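Local coordinates for trehalose synthase regulatory protein (PDB 5HUS) that probably serves as a regulatory subunit of the fungal trehalose synthase complex and carries a C-terminal domain of the trehalose-phosphatase family in the HAD clan, at residues P138-E143 / V149-G154. Sequence-based numbering, arbitrary orientation.
Sequences PGSFCE and VRFHAG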
ATOM      1  N   PRO A 138      -5.797  29.114   4.675  1.00 41.59           N
ATOM      2  CA  PRO A 138      -6.648  28.820   5.835  1.00 31.42           C
ATOM      3  C   PRO A 138      -7.621  27.677   5.566  1.00 40.00           C
ATOM      4  O   PRO A 138      -8.198  27.590   4.478  1.00 33.08           O
ATOM      5  CB  PRO A 138      -7.396  30.141   6.073  1.00 40.50           C
ATOM      6  CG  PRO A 138      -7.268  30.901   4.794  1.00 47.33           C
ATOM      7  CD  PRO A 138      -5.954  30.502   4.211  1.00 42.49           C
ATOM      8  N   GLY A 139      -7.782  26.801   6.552  1.00 33.71           N
ATOM      9  CA  GLY A 139      -8.633  25.638   6.403  1.00 28.45           C
ATOM     10  C   GLY A 139      -7.833  24.386   6.082  1.00 30.18           C
ATOM     11  O   GLY A 139      -8.306  23.266   6.280  1.00 29.80           O
ATOM     12  N   SER A 140      -6.617  24.573   5.581  1.00 28.63           N
ATOM     13  CA  SER A 140      -5.772  23.431   5.256  1.00 34.39           C
ATOM     14  C   SER A 140      -4.990  23.002   6.490  1.00 35.33           C
ATOM     15  O   SER A 140      -4.895  23.752   7.460  1.00 28.89           O
ATOM     16  CB  SER A 140      -4.821  23.762   4.102  1.00 34.55           C
ATOM     17  OG  SER A 140      -3.825  24.690   4.489  1.00 30.06           O
ATOM     18  N   PHE A 141      -4.445  21.789   6.462  1.00 31.35           N
ATOM     19  CA  PHE A 141      -3.634  21.327   7.578  1.00 27.30           C
ATOM     20  C   PHE A 141      -2.594  20.300   7.155  1.00 27.83           C
ATOM     21  O   PHE A 141      -2.675  19.713   6.076  1.00 25.63           O
ATOM     22  CB  PHE A 141      -4.513  20.754   8.703  1.00 29.69           C
ATOM     23  CG  PHE A 141      -5.606  19.821   8.242  1.00 26.56           C
ATOM     24  CD1 PHE A 141      -6.854  20.314   7.884  1.00 26.76           C
ATOM     25  CD2 PHE A 141      -5.408  18.444   8.228  1.00 27.14           C
ATOM     26  CE1 PHE A 141      -7.871  19.462   7.484  1.00 31.03           C
ATOM     27  CE2 PHE A 141      -6.425  17.582   7.838  1.00 25.35           C
ATOM     28  CZ  PHE A 141      -7.658  18.093   7.457  1.00 28.48           C
ATOM     29  N   CYS A 142      -1.604  20.116   8.021  1.00 24.78           N
ATOM     30  CA  CYS A 142      -0.488  19.220   7.763  1.00 28.37           C
ATOM     31  C   CYS A 142      -0.570  17.986   8.653  1.00 28.93           C
ATOM     32  O   CYS A 142      -0.757  18.100   9.860  1.00 28.62           O
ATOM     33  CB  CYS A 142       0.840  19.948   7.995  1.00 26.15           C
ATOM     34  SG  CYS A 142       2.296  18.887   7.895  1.00 31.81           S
ATOM     35  N   GLU A 143      -0.438  16.813   8.043  1.00 23.05           N
ATOM     36  CA  GLU A 143      -0.348  15.565   8.778  1.00 23.53           C
ATOM     37  C   GLU A 143       1.053  15.001   8.592  1.00 26.96           C
ATOM     38  O   GLU A 143       1.436  14.643   7.481  1.00 25.70           O
ATOM     39  CB  GLU A 143      -1.405  14.572   8.293  1.00 23.25           C
ATOM     40  CG  GLU A 143      -1.286  13.184   8.910  1.00 26.14           C
ATOM     41  CD  GLU A 143      -2.311  12.206   8.373  1.00 32.17           C
ATOM     42  OE1 GLU A 143      -2.813  12.400   7.241  1.00 30.04           O
ATOM     43  OE2 GLU A 143      -2.618  11.231   9.093  1.00 36.56           O
ATOM     44  N   VAL A 149       4.407  12.651   4.646  1.00 20.77           N
ATOM     45  CA  VAL A 149       3.765  13.903   5.025  1.00 19.85           C
ATOM     46  C   VAL A 149       2.579  14.111   4.097  1.00 22.34           C
ATOM     47  O   VAL A 149       2.685  13.892   2.886  1.00 22.22           O
ATOM     48  CB  VAL A 149       4.729  15.110   4.944  1.00 21.00           C
ATOM     49  CG1 VAL A 149       4.032  16.385   5.411  1.00 25.08           C
ATOM     50  CG2 VAL A 149       5.997  14.856   5.772  1.00 20.40           C
ATOM     51  N   ARG A 150       1.447  14.511   4.663  1.00 18.66           N
ATOM     52  CA  ARG A 150       0.261  14.748   3.852  1.00 23.21           C
ATOM     53  C   ARG A 150      -0.282  16.155   4.083  1.00 28.61           C
ATOM     54  O   ARG A 150      -0.515  16.569   5.218  1.00 27.59           O
ATOM     55  CB  ARG A 150      -0.814  13.696   4.142  1.00 22.05           C
ATOM     56  CG  ARG A 150      -1.912  13.652   3.090  1.00 30.85           C
ATOM     57  CD  ARG A 150      -2.900  12.513   3.334  1.00 35.27           C
ATOM     58  NE  ARG A 150      -2.335  11.194   3.058  1.00 38.10           N
ATOM     59  CZ  ARG A 150      -2.648  10.454   1.999  1.00 43.40           C
ATOM     60  NH1 ARG A 150      -3.524  10.899   1.107  1.00 41.88           N
ATOM     61  NH2 ARG A 150      -2.089   9.264   1.829  1.00 45.08           N
ATOM     62  N   PHE A 151      -0.464  16.883   2.986  1.00 21.70           N
ATOM     63  CA  PHE A 151      -0.977  18.246   3.016  1.00 21.95           C
ATOM     64  C   PHE A 151      -2.456  18.200   2.644  1.00 25.08           C
ATOM     65  O   PHE A 151      -2.797  17.974   1.488  1.00 25.34           O
ATOM     66  CB  PHE A 151      -0.180  19.129   2.046  1.00 26.17           C
ATOM     67  CG  PHE A 151      -0.606  20.574   2.017  1.00 30.10           C
ATOM     68  CD1 PHE A 151      -1.218  21.167   3.108  1.00 29.75           C
ATOM     69  CD2 PHE A 151      -0.379  21.346   0.886  1.00 36.52           C
ATOM     70  CE1 PHE A 151      -1.602  22.497   3.068  1.00 32.59           C
ATOM     71  CE2 PHE A 151      -0.762  22.675   0.842  1.00 35.30           C
ATOM     72  CZ  PHE A 151      -1.376  23.248   1.935  1.00 31.38           C
ATOM     73  N   HIS A 152      -3.330  18.401   3.626  1.00 22.91           N
ATOM     74  CA  HIS A 152      -4.770  18.303   3.409  1.00 27.84           C
ATOM     75  C   HIS A 152      -5.391  19.657   3.074  1.00 23.09           C
ATOM     76  O   HIS A 152      -5.161  20.639   3.773  1.00 27.32           O
ATOM     77  CB  HIS A 152      -5.471  17.741   4.645  1.00 27.91           C
ATOM     78  CG  HIS A 152      -5.071  16.342   5.003  1.00 27.59           C
ATOM     79  ND1 HIS A 152      -5.826  15.246   4.652  1.00 25.52           N
ATOM     80  CD2 HIS A 152      -4.021  15.866   5.713  1.00 25.04           C
ATOM     81  CE1 HIS A 152      -5.251  14.150   5.118  1.00 27.88           C
ATOM     82  NE2 HIS A 152      -4.156  14.499   5.767  1.00 19.88           N
ATOM     83  N   ALA A 153      -6.193  19.699   2.016  1.00 26.64           N
ATOM     84  CA  ALA A 153      -6.895  20.923   1.648  1.00 29.09           C
ATOM     85  C   ALA A 153      -7.885  21.318   2.740  1.00 26.43           C
ATOM     86  O   ALA A 153      -8.082  22.501   3.009  1.00 24.74           O
ATOM     87  CB  ALA A 153      -7.611  20.748   0.321  1.00 34.52           C
ATOM     88  N   GLY A 154      -8.497  20.316   3.365  1.00 28.18           N
ATOM     89  CA  GLY A 154      -9.457  20.556   4.425  1.00 27.97           C
ATOM     90  C   GLY A 154     -10.562  21.484   3.960  1.00 31.16           C
ATOM     91  O   GLY A 154     -11.110  21.310   2.871  1.00 33.60           O
TER
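Paired main-chain bonds between Phe141 and His152, and again between Glu143 and Arg150, join the two antiparallel strands of a beta hairpin, a clear case of a sheet with two unlike faces. The second pair is straighter, with Glu143 N to Arg150 O at 2.8 Å. The hairpin forms one side of a four-stranded antiparallel sheet, separate from the large mixed sheet and consistent with the cap of HAD phosphatases. On the face packed against helices 116-136 and 161-179, Cys142 SG rests 3.9 Å from Val149 CG1, while the Phe151 ring turns its edge to Phe141 O and to Ser140 OG, which is hydrogen-bonded to Leu137 O.

The other face is more open to solvent, yet has the closer side-chain contacts across the hairpin. There His152 CB sits over one face of the Phe141 ring, 3.6 Å from its centroid; the two rings are nearly parallel (16°) but displaced, so little of one lies over the other. With Glu143 CG anti to the backbone N (chi1 174°) and the chain extended beyond, OE1 reaches His152 NE2 at 2.9 Å; it lies near the imidazole plane but receives the N-H on its anti side, 31° out of the carboxylate plane. This bond helps to hold the imidazole's rotation, together with its contact on Phe141, and the carboxylate would probably favour a protonated His152.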